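Long-range contacts in glyoxalase family protein (Bacillus cereus, PDB 1ZSW), which is of unknown function but binds a zinc ion and belongs to the glyoxalase family of the vicinal oxygen chelate superfamily: residues V37-N42 with P90-T95; M59-D64 with L315-F320; G74-S79 with H163-E168; E185-R190 with K230-P235. One frame throughout, in Å; residues are numbered along the deposited sequence. Where two conformers were deposited one is given.

Contact 1 (V37-N42 with P90-T95); sequences VTKNAN and PLVGRT
Val92 packs its CG1 branch against the end of strand 31-38, meeting Val37 CG1 at 4.2 Å and Lys39 CB at 3.9 Å. These three side chains form the close, apolar part of the contact, and Val37 at its inner end is buried. Val92 points this methyl at the strand because chi1, 78°, sets CG1 between its own backbone N and carbonyl carbon. Toward the outside the contact turns polar. Lys39 runs out almost fully extended and bends only at its last torsion, chi4 70°, which brings NZ between two carbonyls of segment 90-95. NZ donates to Pro90 O and to Val92 O, both at 2.8 Å, in each case from nearly 30° off the carbonyl plane. The ammonium thereby ties together the turn through Leu91, whose side chain is exposed and leads away from the strand. At the start of this turn Pro90 CA also makes a CA-H...O contact of 3.3 Å with Lys39 O. At the strand end, Thr38 OG1 and Lys39 N both bond to the Glu147 carboxylate. The arrangement belongs to the first beta-alpha junction of a glyoxalase/bleomycin resistance module, where strand 31-38 passes into helix 41-51 and Asn40 serves as N-cap.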
loop_
_atom_site.group_PDB
_atom_site.type_symbol
_atom_site.label_atom_id
_atom_site.label_comp_id
_atom_site.label_asym_id
_atom_site.label_seq_id
_atom_site.Cartn_x
_atom_site.Cartn_y
_atom_site.Cartn_z
ATOM N N VAL A 37 4.051 9.893 3.315
ATOM C CA VAL A 37 4.822 11.128 3.267
ATOM C C VAL A 37 6.105 10.950 4.067
ATOM O O VAL A 37 6.059 10.461 5.203
ATOM C CB VAL A 37 3.986 12.248 3.870
ATOM C CG1 VAL A 37 4.808 13.566 4.023
ATOM C CG2 VAL A 37 2.740 12.515 2.999
ATOM N N THR A 38 7.231 11.339 3.448
ATOM C CA THR A 38 8.564 11.377 4.096
ATOM C C THR A 38 9.095 12.803 4.072
ATOM O O THR A 38 8.794 13.575 3.170
ATOM C CB THR A 38 9.591 10.409 3.443
ATOM O OG1 THR A 38 10.803 10.393 4.211
ATOM C CG2 THR A 38 9.941 10.807 2.024
ATOM N N LYS A 39 9.898 13.144 5.088
ATOM C CA LYS A 39 10.535 14.456 5.111
ATOM C C LYS A 39 11.875 14.450 4.372
ATOM O O LYS A 39 12.374 15.523 3.961
ATOM C CB LYS A 39 10.781 14.848 6.581
ATOM C CG LYS A 39 11.082 16.318 6.750
ATOM C CD LYS A 39 11.256 16.663 8.224
ATOM C CE LYS A 39 11.739 18.108 8.389
ATOM N NZ LYS A 39 10.731 19.158 8.044
ATOM N N ASN A 40 12.485 13.269 4.209
ATOM C CA ASN A 40 13.878 13.188 3.749
ATOM C C ASN A 40 14.096 11.973 2.876
ATOM O O ASN A 40 14.129 10.876 3.370
ATOM C CB ASN A 40 14.818 13.143 4.952
ATOM C CG ASN A 40 16.294 13.266 4.557
ATOM O OD1 ASN A 40 16.900 12.337 4.036
ATOM N ND2 ASN A 40 16.862 14.437 4.801
ATOM N N ALA A 41 14.232 12.184 1.567
ATOM C CA ALA A 41 14.404 11.091 0.617
ATOM C C ALA A 41 15.674 10.286 0.842
ATOM O O ALA A 41 15.644 9.076 0.675
ATOM C CB ALA A 41 14.335 11.601 -0.841
ATOM N N ASN A 42 16.781 10.939 1.196
ATOM C CA ASN A 42 18.027 10.193 1.461
ATOM C C ASN A 42 17.850 9.145 2.561
ATOM O O ASN A 42 18.241 7.992 2.391
ATOM C CB ASN A 42 19.193 11.136 1.811
ATOM C CG ASN A 42 19.598 12.040 0.644
ATOM O OD1 ASN A 42 19.313 11.752 -0.503
ATOM N ND2 ASN A 42 20.257 13.149 0.957
ATOM N N PRO A 90 10.092 18.096 2.141
ATOM C CA PRO A 90 11.158 18.513 3.065
ATOM C C PRO A 90 10.775 19.372 4.277
ATOM O O PRO A 90 11.435 19.249 5.315
ATOM C CB PRO A 90 12.142 19.250 2.124
ATOM C CG PRO A 90 11.984 18.485 0.840
ATOM C CD PRO A 90 10.480 18.334 0.740
ATOM N N LEU A 91 9.750 20.205 4.171
ATOM C CA LEU A 91 9.353 21.065 5.313
ATOM C C LEU A 91 8.190 20.531 6.134
ATOM O O LEU A 91 7.691 21.210 7.027
ATOM C CB LEU A 91 9.011 22.462 4.842
ATOM C CG LEU A 91 10.164 23.214 4.184
ATOM C CD1 LEU A 91 9.602 24.441 3.633
ATOM C CD2 LEU A 91 11.243 23.538 5.190
ATOM N N VAL A 92 7.755 19.314 5.826
ATOM C CA VAL A 92 6.665 18.722 6.595
ATOM C C VAL A 92 6.993 18.562 8.071
ATOM O O VAL A 92 8.138 18.322 8.421
ATOM C CB VAL A 92 6.196 17.375 5.948
ATOM C CG1 VAL A 92 7.142 16.256 6.286
ATOM C CG2 VAL A 92 4.754 17.087 6.430
ATOM N N GLY A 93 5.966 18.685 8.923
ATOM C CA GLY A 93 6.094 18.467 10.367
ATOM C C GLY A 93 5.885 17.018 10.798
ATOM O O GLY A 93 5.819 16.086 9.955
ATOM N N ARG A 94 5.820 16.798 12.105
ATOM C CA ARG A 94 5.633 15.463 12.628
ATOM C C ARG A 94 4.172 15.079 12.434
ATOM O O ARG A 94 3.307 15.937 12.225
ATOM C CB ARG A 94 5.970 15.403 14.119
ATOM C CG ARG A 94 5.122 16.386 14.955
ATOM C CD ARG A 94 5.228 16.083 16.465
ATOM N NE ARG A 94 4.918 14.686 16.750
ATOM C CZ ARG A 94 4.118 14.258 17.717
ATOM N NH1 ARG A 94 3.560 15.111 18.564
ATOM N NH2 ARG A 94 3.908 12.958 17.857
ATOM N N THR A 95 3.916 13.774 12.465
ATOM C CA THR A 95 2.559 13.247 12.593
ATOM C C THR A 95 2.156 13.251 14.061
ATOM O O THR A 95 2.910 12.776 14.932
ATOM C CB THR A 95 2.489 11.799 12.064
ATOM O OG1 THR A 95 2.612 11.833 10.643
ATOM C CG2 THR A 95 1.183 11.163 12.395
#

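Contact 2 (M59-D64 with L315-F320); sequences MTVNQD and LDLPPF
Thr60 reaches Asp316 from the edge of the sheet. Its CB lies close to Asp316 O. From there the branches part: CG2 takes the position between the backbone N and the carbonyl carbon, while OG1, trans to the backbone N at chi1 -171°, is turned onto segment 315-320. OG1 is placed to donate to Asp316 O, but the modelled distance of 2.5 Å is shorter than usual and the exact geometry is doubtful; the same hydroxyl lies 4.2 Å from Pro318 CD. Firmer is the bond from Asp316 N to the O of Met59, the residue before Thr60, at 2.9 Å and nearly along the C=O axis. Strand 55-62 is one of the two outermost strands of the eight-stranded mixed sheet that carries the zinc ligands His33, His246 and Glu294, and segment 315-320, in the loop between strand 292-300 and helix 325-330, runs along its outer edge without becoming a regular strand. Water 1 joins the two segments once more, accepting from Met59 N and donating to Asp316 OD2. Apolar contacts fill in beside these bonds. Leu315 CD1 sits over the strand backbone, 3.9 Å from Thr60 CA, and Val61 CG2 meets Leu317 CD2 at 3.7 Å with the two side chains crossing at a slant; helix 325-330 packs against both Val61 and Leu317. Farther along, Gln63 CG passes Pro318 CG at 4.1 Å, the two side chains running antiparallel, and Gln63 O lies near the plane of the Phe320 ring, at its edge, 3.8 Å from CZ.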
loop_
_atom_site.group_PDB
_atom_site.type_symbol
_atom_site.label_atom_id
_atom_site.label_comp_id
_atom_site.label_asym_id
_atom_site.label_seq_id
_atom_site.Cartn_x
_atom_site.Cartn_y
_atom_site.Cartn_z
ATOM N N MET A 59 11.920 6.222 -9.423
ATOM C CA MET A 59 12.309 7.483 -8.844
ATOM C C MET A 59 11.697 8.503 -9.773
ATOM O O MET A 59 12.163 8.660 -10.911
ATOM C CB MET A 59 13.829 7.618 -8.816
ATOM C CG MET A 59 14.325 8.954 -8.355
ATOM S SD MET A 59 16.095 8.919 -7.960
ATOM C CE MET A 59 16.800 8.428 -9.534
ATOM N N THR A 60 10.658 9.175 -9.301
ATOM C CA THR A 60 9.933 10.157 -10.166
ATOM C C THR A 60 9.499 11.354 -9.335
ATOM O O THR A 60 10.105 11.635 -8.277
ATOM C CB THR A 60 8.804 9.443 -10.967
ATOM O OG1 THR A 60 8.234 10.323 -11.963
ATOM C CG2 THR A 60 7.710 8.934 -10.045
ATOM N N VAL A 61 8.509 12.101 -9.842
ATOM C CA VAL A 61 7.945 13.266 -9.146
ATOM C C VAL A 61 6.440 13.109 -9.044
ATOM O O VAL A 61 5.837 12.318 -9.784
ATOM C CB VAL A 61 8.315 14.611 -9.828
ATOM C CG1 VAL A 61 9.845 14.859 -9.786
ATOM C CG2 VAL A 61 7.745 14.721 -11.262
ATOM N N ASN A 62 5.856 13.802 -8.072
ATOM C CA ASN A 62 4.406 13.845 -7.876
ATOM C C ASN A 62 3.820 14.437 -9.143
ATOM O O ASN A 62 4.191 15.545 -9.528
ATOM C CB ASN A 62 4.101 14.710 -6.655
ATOM C CG ASN A 62 2.599 14.811 -6.330
ATOM O OD1 ASN A 62 1.742 14.467 -7.134
ATOM N ND2 ASN A 62 2.290 15.300 -5.126
ATOM N N GLN A 63 2.962 13.669 -9.814
ATOM C CA GLN A 63 2.423 14.095 -11.111
ATOM C C GLN A 63 1.575 15.350 -10.959
ATOM O O GLN A 63 1.451 16.121 -11.905
ATOM C CB GLN A 63 1.640 12.964 -11.804
ATOM C CG GLN A 63 2.548 11.805 -12.258
ATOM C CD GLN A 63 1.789 10.586 -12.785
ATOM O OE1 GLN A 63 2.342 9.483 -12.866
ATOM N NE2 GLN A 63 0.537 10.778 -13.156
ATOM N N ASP A 64 1.026 15.549 -9.758
ATOM C CA ASP A 64 0.202 16.723 -9.436
ATOM C C ASP A 64 1.054 17.899 -8.920
ATOM O O ASP A 64 0.533 18.999 -8.706
ATOM C CB ASP A 64 -0.893 16.359 -8.414
ATOM C CG ASP A 64 -1.866 15.285 -8.924
ATOM O OD1 ASP A 64 -1.946 15.056 -10.158
ATOM O OD2 ASP A 64 -2.573 14.676 -8.083
ATOM N N LEU A 315 15.913 9.394 -13.048
ATOM C CA LEU A 315 14.683 10.140 -12.822
ATOM C C LEU A 315 13.741 9.949 -13.977
ATOM O O LEU A 315 13.999 10.459 -15.076
ATOM C CB LEU A 315 14.973 11.621 -12.635
ATOM C CG LEU A 315 13.762 12.513 -12.348
ATOM C CD1 LEU A 315 13.175 12.199 -10.964
ATOM C CD2 LEU A 315 14.165 13.971 -12.429
ATOM N N ASP A 316 12.674 9.191 -13.734
ATOM C CA ASP A 316 11.685 8.887 -14.755
ATOM C C ASP A 316 10.533 9.857 -14.678
ATOM O O ASP A 316 10.116 10.263 -13.591
ATOM C CB ASP A 316 11.173 7.457 -14.608
ATOM C CG ASP A 316 12.244 6.417 -14.948
ATOM O OD1 ASP A 316 13.168 6.724 -15.749
ATOM O OD2 ASP A 316 12.163 5.287 -14.414
ATOM N N LEU A 317 10.023 10.238 -15.843
ATOM C CA LEU A 317 8.919 11.180 -15.915
ATOM C C LEU A 317 7.852 10.635 -16.835
ATOM O O LEU A 317 8.163 9.926 -17.800
ATOM C CB LEU A 317 9.388 12.544 -16.416
ATOM C CG LEU A 317 10.404 13.280 -15.549
ATOM C CD1 LEU A 317 10.980 14.451 -16.307
ATOM C CD2 LEU A 317 9.787 13.697 -14.195
ATOM N N PRO A 318 6.587 10.958 -16.533
ATOM C CA PRO A 318 5.490 10.630 -17.430
ATOM C C PRO A 318 5.701 11.501 -18.681
ATOM O O PRO A 318 6.285 12.576 -18.561
ATOM C CB PRO A 318 4.246 11.064 -16.637
ATOM C CG PRO A 318 4.750 12.110 -15.665
ATOM C CD PRO A 318 6.145 11.688 -15.322
ATOM N N PRO A 319 5.288 11.015 -19.866
ATOM C CA PRO A 319 5.567 11.750 -21.113
ATOM C C PRO A 319 5.232 13.239 -21.069
ATOM O O PRO A 319 6.016 14.047 -21.573
ATOM C CB PRO A 319 4.691 11.032 -22.130
ATOM C CG PRO A 319 4.639 9.632 -21.645
ATOM C CD PRO A 319 4.599 9.744 -20.132
ATOM N N PHE A 320 4.109 13.601 -20.444
ATOM C CA PHE A 320 3.652 14.994 -20.431
ATOM C C PHE A 320 4.572 15.973 -19.711
ATOM O O PHE A 320 4.393 17.187 -19.830
ATOM C CB PHE A 320 2.203 15.109 -19.916
ATOM C CG PHE A 320 2.066 15.177 -18.404
ATOM C CD1 PHE A 320 2.014 16.405 -17.748
ATOM C CD2 PHE A 320 1.934 14.012 -17.648
ATOM C CE1 PHE A 320 1.859 16.470 -16.354
ATOM C CE2 PHE A 320 1.778 14.065 -16.256
ATOM C CZ PHE A 320 1.745 15.293 -15.614
HETATM O O HOH W 1 13.061 5.465 -12.011
#

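Contact 3 (G74-S79 with H163-E168); sequences GDKTGS and HWETWE
Asp75 OD2 accepts from Glu165 N at 2.9 Å, and Lys76 N donates to Glu165 O at 3.0 Å, so Glu165 is bonded through both its backbone N-H and its carbonyl. This joins the hairpin turn between strands 69-74 and 83-88 of the zinc-bearing sheet to the linker that runs from strand 150-155 to strand 180-188. The carboxylate of Asp75 is fixed from within its own turn. Its chi1 of 74° folds the group back over the residues that follow, where OD1 accepts a straight bond from Ser79 N at 2.8 Å and weaker ones from Thr77 N and Gly78 N. OD2 takes the Ser79 hydroxyl at 2.7 Å on the face opposite Glu165 N, so both donors stand well out of the carboxylate plane. With several N-H and O-H donors around it, Asp75 is probably ionised. In the next shell, Ser79 OG lies at the edge of the His163 ring, 3.1 Å from CD2; this imidazole and the Trp164 indole are held by Pro80 O, which accepts from His163 NE2 and Trp164 NE1, and Phe224 meets Trp164 edge-to-face. Water 2 donates to Glu165 OE1, binds Thr77 OG1 and touches Asp75 OD2 weakly. On the solvent side Lys76 stretches past Trp167, its CG 4.1 Å from CE3 and its chain crossing that side chain at about a right angle, and NZ ends in a salt bridge with Glu168 OE2, 2.8 Å away on the syn lone pair.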
loop_
_atom_site.group_PDB
_atom_site.type_symbol
_atom_site.label_atom_id
_atom_site.label_comp_id
_atom_site.label_asym_id
_atom_site.label_seq_id
_atom_site.Cartn_x
_atom_site.Cartn_y
_atom_site.Cartn_z
ATOM N N GLY A 74 9.484 -1.814 -4.041
ATOM C CA GLY A 74 8.701 -3.027 -4.151
ATOM C C GLY A 74 9.569 -4.191 -4.518
ATOM O O GLY A 74 10.728 -4.235 -4.159
ATOM N N ASP A 75 8.971 -5.118 -5.240
ATOM C CA ASP A 75 9.656 -6.338 -5.649
ATOM C C ASP A 75 10.447 -6.069 -6.932
ATOM O O ASP A 75 10.637 -4.927 -7.309
ATOM C CB ASP A 75 8.678 -7.531 -5.779
ATOM C CG ASP A 75 7.784 -7.473 -7.009
ATOM O OD1 ASP A 75 7.769 -6.433 -7.672
ATOM O OD2 ASP A 75 7.071 -8.477 -7.294
ATOM N N LYS A 76 10.881 -7.140 -7.589
ATOM C CA LYS A 76 11.740 -6.992 -8.793
ATOM C C LYS A 76 11.182 -5.991 -9.810
ATOM O O LYS A 76 11.936 -5.186 -10.367
ATOM C CB LYS A 76 11.940 -8.350 -9.458
ATOM C CG LYS A 76 12.913 -8.334 -10.656
ATOM C CD LYS A 76 12.954 -9.732 -11.264
ATOM C CE LYS A 76 13.820 -9.771 -12.512
ATOM N NZ LYS A 76 15.244 -9.621 -12.118
ATOM N N THR A 77 9.873 -6.022 -10.038
ATOM C CA THR A 77 9.246 -5.129 -11.033
ATOM C C THR A 77 8.296 -4.090 -10.426
ATOM O O THR A 77 7.600 -3.349 -11.133
ATOM C CB THR A 77 8.442 -5.916 -12.093
ATOM O OG1 THR A 77 7.384 -6.638 -11.455
ATOM C CG2 THR A 77 9.340 -6.895 -12.840
ATOM N N GLY A 78 8.218 -4.058 -9.107
ATOM C CA GLY A 78 7.276 -3.143 -8.489
ATOM C C GLY A 78 5.864 -3.609 -8.756
ATOM O O GLY A 78 4.958 -2.784 -8.954
ATOM N N SER A 79 5.633 -4.917 -8.713
ATOM C CA SER A 79 4.321 -5.447 -9.113
ATOM C C SER A 79 3.211 -5.044 -8.119
ATOM O O SER A 79 3.519 -4.748 -6.957
ATOM C CB SER A 79 4.389 -6.940 -9.288
ATOM O OG SER A 79 4.634 -7.539 -8.061
ATOM N N HIS A 163 2.327 -13.108 -9.324
ATOM C CA HIS A 163 3.262 -12.256 -10.067
ATOM C C HIS A 163 4.431 -11.662 -9.266
ATOM O O HIS A 163 5.352 -11.123 -9.855
ATOM C CB HIS A 163 2.551 -11.168 -10.878
ATOM C CG HIS A 163 1.826 -10.149 -10.058
ATOM N ND1 HIS A 163 0.485 -9.881 -10.221
ATOM C CD2 HIS A 163 2.259 -9.305 -9.090
ATOM C CE1 HIS A 163 0.115 -8.934 -9.376
ATOM N NE2 HIS A 163 1.173 -8.563 -8.682
ATOM N N TRP A 164 4.405 -11.777 -7.941
ATOM C CA TRP A 164 5.518 -11.283 -7.127
ATOM C C TRP A 164 6.856 -11.989 -7.425
ATOM O O TRP A 164 6.877 -13.196 -7.666
ATOM C CB TRP A 164 5.179 -11.443 -5.646
ATOM C CG TRP A 164 4.049 -10.559 -5.158
ATOM C CD1 TRP A 164 3.393 -9.568 -5.851
ATOM C CD2 TRP A 164 3.490 -10.561 -3.835
ATOM N NE1 TRP A 164 2.444 -8.988 -5.050
ATOM C CE2 TRP A 164 2.492 -9.572 -3.802
ATOM C CE3 TRP A 164 3.729 -11.322 -2.679
ATOM C CZ2 TRP A 164 1.738 -9.304 -2.651
ATOM C CZ3 TRP A 164 2.965 -11.074 -1.531
ATOM C CH2 TRP A 164 1.986 -10.063 -1.527
ATOM N N GLU A 165 7.953 -11.230 -7.419
ATOM C CA GLU A 165 9.294 -11.794 -7.623
ATOM C C GLU A 165 10.326 -11.193 -6.704
ATOM O O GLU A 165 10.464 -9.972 -6.624
ATOM C CB GLU A 165 9.755 -11.545 -9.054
ATOM C CG GLU A 165 9.045 -12.376 -10.070
ATOM C CD GLU A 165 9.395 -11.942 -11.481
ATOM O OE1 GLU A 165 8.957 -10.843 -11.908
ATOM O OE2 GLU A 165 10.133 -12.703 -12.138
ATOM N N THR A 166 11.104 -12.042 -6.047
ATOM C CA THR A 166 12.172 -11.532 -5.197
ATOM C C THR A 166 13.269 -10.868 -6.048
ATOM O O THR A 166 13.434 -11.134 -7.245
ATOM C CB THR A 166 12.776 -12.642 -4.283
ATOM O OG1 THR A 166 13.240 -13.720 -5.096
ATOM C CG2 THR A 166 11.720 -13.193 -3.287
ATOM N N TRP A 167 14.001 -9.991 -5.386
ATOM C CA TRP A 167 14.944 -9.089 -6.007
ATOM C C TRP A 167 16.362 -9.597 -5.815
ATOM O O TRP A 167 16.849 -9.669 -4.694
ATOM C CB TRP A 167 14.733 -7.727 -5.344
ATOM C CG TRP A 167 15.644 -6.642 -5.694
ATOM C CD1 TRP A 167 16.175 -5.722 -4.836
ATOM C CD2 TRP A 167 16.145 -6.321 -6.990
ATOM N NE1 TRP A 167 16.968 -4.848 -5.517
ATOM C CE2 TRP A 167 16.962 -5.183 -6.844
ATOM C CE3 TRP A 167 15.961 -6.870 -8.264
ATOM C CZ2 TRP A 167 17.612 -4.587 -7.918
ATOM C CZ3 TRP A 167 16.601 -6.267 -9.342
ATOM C CH2 TRP A 167 17.416 -5.143 -9.155
ATOM N N GLU A 168 17.041 -9.920 -6.925
ATOM C CA GLU A 168 18.345 -10.590 -6.854
ATOM C C GLU A 168 19.510 -9.701 -6.406
ATOM O O GLU A 168 20.598 -10.204 -6.104
ATOM C CB GLU A 168 18.699 -11.244 -8.203
ATOM C CG GLU A 168 19.004 -10.240 -9.330
ATOM C CD GLU A 168 17.800 -9.924 -10.215
ATOM O OE1 GLU A 168 18.026 -9.634 -11.423
ATOM O OE2 GLU A 168 16.639 -9.951 -9.719
HETATM O O HOH W 2 8.041 -8.586 -10.106
#

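Contact 4 (E185-R190 with K230-P235); sequences ELTVRR and KYLDGP
Parallel beta pairing joins the end of strand 180-188 to the end of strand 227-231, in the curled mixed sheet built from strands of both glyoxalase modules, and continues into the loop after Tyr231. Lys230 is bonded through both backbone groups: its N donates to Leu186 O and its O accepts from Val188 N, each at 2.8 Å and almost linear. Leu232 N then donates to Val188 O, carrying the pairing one step past the strand. On the face with Thr187 and Lys230, Thr187 CG2, trans to the backbone N, presses on Leu232 CB at 3.4 Å, tighter than usual for two carbons, while its OG1 bonds to Thr103. Beside it Lys230 lays CD against the Glu185 carboxyl carbon, CD to CD 3.5 Å. Its NZ stays 4.1 Å from Glu185 OE1, and two waters close that gap, each accepting from NZ and donating to one carboxylate oxygen. Glu185 spends its direct bonds on Arg104, Thr103 and Tyr135. On the other face Tyr231 presents its ring edge to Arg189 O, 3.1 Å from CE2. In the conformer described, one of two, Arg189 bends at chi2, -95°, and sets its guanidinium side-on to Gly234 O, which lies in its plane and accepts from NE at 3.0 Å and from NH2 at 2.7 Å; this grip is therefore less certain. The firm hold on the loop is thus the backbone pairing, while Lys230 and Glu185 probably attract each other mainly through their bridging waters.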
loop_
_atom_site.group_PDB
_atom_site.type_symbol
_atom_site.label_atom_id
_atom_site.label_comp_id
_atom_site.label_asym_id
_atom_site.label_seq_id
_atom_site.Cartn_x
_atom_site.Cartn_y
_atom_site.Cartn_z
ATOM N N GLU A 185 -3.878 -1.740 8.297
ATOM C CA GLU A 185 -4.712 -1.344 9.461
ATOM C C GLU A 185 -5.316 0.040 9.231
ATOM O O GLU A 185 -4.576 1.019 8.907
ATOM C CB GLU A 185 -3.809 -1.284 10.675
ATOM C CG GLU A 185 -4.539 -1.062 11.986
ATOM C CD GLU A 185 -3.536 -0.952 13.099
ATOM O OE1 GLU A 185 -3.069 -2.039 13.580
ATOM O OE2 GLU A 185 -3.161 0.194 13.465
ATOM N N LEU A 186 -6.629 0.114 9.442
ATOM C CA LEU A 186 -7.404 1.385 9.373
ATOM C C LEU A 186 -7.928 1.644 10.796
ATOM O O LEU A 186 -8.513 0.729 11.382
ATOM C CB LEU A 186 -8.599 1.244 8.411
ATOM C CG LEU A 186 -8.273 0.759 6.991
ATOM C CD1 LEU A 186 -9.484 0.742 6.091
ATOM C CD2 LEU A 186 -7.173 1.631 6.357
ATOM N N THR A 187 -7.730 2.851 11.297
ATOM C CA THR A 187 -8.242 3.220 12.651
ATOM C C THR A 187 -9.349 4.249 12.389
ATOM O O THR A 187 -9.127 5.242 11.695
ATOM C CB THR A 187 -7.105 3.791 13.511
ATOM O OG1 THR A 187 -6.084 2.783 13.693
ATOM C CG2 THR A 187 -7.621 4.168 14.925
ATOM N N VAL A 188 -10.547 3.994 12.900
ATOM C CA VAL A 188 -11.683 4.825 12.565
ATOM C C VAL A 188 -12.580 5.132 13.775
ATOM O O VAL A 188 -12.553 4.389 14.756
ATOM C CB VAL A 188 -12.583 4.149 11.469
ATOM C CG1 VAL A 188 -11.799 4.041 10.145
ATOM C CG2 VAL A 188 -13.082 2.755 11.906
ATOM N N ARG A 189 -13.366 6.203 13.680
ATOM C CA ARG A 189 -14.414 6.489 14.705
ATOM C C ARG A 189 -15.610 5.567 14.578
ATOM O O ARG A 189 -16.213 5.164 15.598
ATOM C CB ARG A 189 -14.898 7.933 14.581
ATOM C CG ARG A 189 -13.844 8.974 14.922
ATOM C CD ARG A 189 -13.953 9.455 16.416
ATOM N NE ARG A 189 -13.017 10.555 16.682
ATOM C CZ ARG A 189 -12.930 11.650 15.931
ATOM N NH1 ARG A 189 -13.758 11.815 14.907
ATOM N NH2 ARG A 189 -12.029 12.572 16.184
ATOM N N ARG A 190 -15.986 5.275 13.336
ATOM C CA ARG A 190 -17.182 4.475 13.017
ATOM C C ARG A 190 -16.829 3.191 12.282
ATOM O O ARG A 190 -16.826 3.126 11.044
ATOM C CB ARG A 190 -18.174 5.311 12.192
ATOM C CG ARG A 190 -18.699 6.524 12.927
ATOM C CD ARG A 190 -19.702 6.133 14.013
ATOM N NE ARG A 190 -20.771 5.246 13.537
ATOM C CZ ARG A 190 -22.015 5.622 13.238
ATOM N NH1 ARG A 190 -22.374 6.904 13.316
ATOM N NH2 ARG A 190 -22.892 4.712 12.813
ATOM N N LYS A 230 -9.816 -0.899 13.179
ATOM C CA LYS A 230 -9.804 -0.647 14.639
ATOM C C LYS A 230 -10.642 0.577 15.002
ATOM O O LYS A 230 -10.552 1.645 14.376
ATOM C CB LYS A 230 -8.373 -0.416 15.145
ATOM C CG LYS A 230 -7.442 -1.616 14.941
ATOM C CD LYS A 230 -6.053 -1.333 15.434
ATOM C CE LYS A 230 -5.944 -1.263 16.939
ATOM N NZ LYS A 230 -4.533 -0.954 17.290
ATOM N N TYR A 231 -11.449 0.439 16.060
ATOM C CA TYR A 231 -12.197 1.578 16.558
ATOM C C TYR A 231 -11.317 2.345 17.540
ATOM O O TYR A 231 -10.726 1.756 18.464
ATOM C CB TYR A 231 -13.472 1.085 17.273
ATOM C CG TYR A 231 -14.103 2.171 18.142
ATOM C CD1 TYR A 231 -14.259 1.976 19.504
ATOM C CD2 TYR A 231 -14.510 3.384 17.601
ATOM C CE1 TYR A 231 -14.846 2.962 20.311
ATOM C CE2 TYR A 231 -15.070 4.386 18.409
ATOM C CZ TYR A 231 -15.232 4.147 19.754
ATOM O OH TYR A 231 -15.799 5.117 20.537
ATOM N N LEU A 232 -11.186 3.638 17.324
ATOM C CA LEU A 232 -10.518 4.509 18.279
ATOM C C LEU A 232 -11.243 5.835 18.302
ATOM O O LEU A 232 -11.530 6.435 17.254
ATOM C CB LEU A 232 -9.021 4.700 17.966
ATOM C CG LEU A 232 -8.182 5.536 18.956
ATOM C CD1 LEU A 232 -8.041 4.754 20.276
ATOM C CD2 LEU A 232 -6.802 5.816 18.404
ATOM N N ASP A 233 -11.553 6.292 19.518
ATOM C CA ASP A 233 -12.209 7.576 19.710
ATOM C C ASP A 233 -11.093 8.561 19.936
ATOM O O ASP A 233 -9.911 8.218 19.783
ATOM C CB ASP A 233 -13.117 7.495 20.961
ATOM C CG ASP A 233 -14.281 8.487 20.927
ATOM O OD1 ASP A 233 -14.303 9.407 20.092
ATOM O OD2 ASP A 233 -15.195 8.345 21.771
ATOM N N GLY A 234 -11.415 9.794 20.290
ATOM C CA GLY A 234 -10.329 10.739 20.540
ATOM C C GLY A 234 -9.986 11.582 19.324
ATOM O O GLY A 234 -10.742 11.574 18.354
ATOM N N PRO A 235 -8.865 12.323 19.364
ATOM C CA PRO A 235 -8.592 13.205 18.232
ATOM C C PRO A 235 -8.250 12.442 16.969
ATOM O O PRO A 235 -7.640 11.379 17.018
ATOM C CB PRO A 235 -7.337 13.951 18.650
ATOM C CG PRO A 235 -7.213 13.738 20.112
ATOM C CD PRO A 235 -7.853 12.472 20.429
HETATM O O HOH W 3 -2.676 1.175 15.867
HETATM O O HOH W 4 -3.266 -3.248 16.299
#

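Overall arrangement
Contacts 1 and 2 both reach the eight-stranded sheet that carries the zinc ligands, and contact 3 lies at the hairpin of strands 69-74 and 83-88 in that sheet; contact 4 belongs to the other, curled sheet. Each is buried on one side only: Asp75 and Ser79 of contact 3 are buried, as are Thr187 and Val188 of contact 4, whereas Pro90 and Leu91 of contact 1 and Phe320 of contact 2 are exposed. Regular strand pairing appears in contact 4 alone, with a water-bridged lysine and glutamate beside it. Contact 1 relies on one lysine and two carbonyls, contact 2 on a backbone bond and apolar packing, contact 3 on a carboxylate gathering several donors.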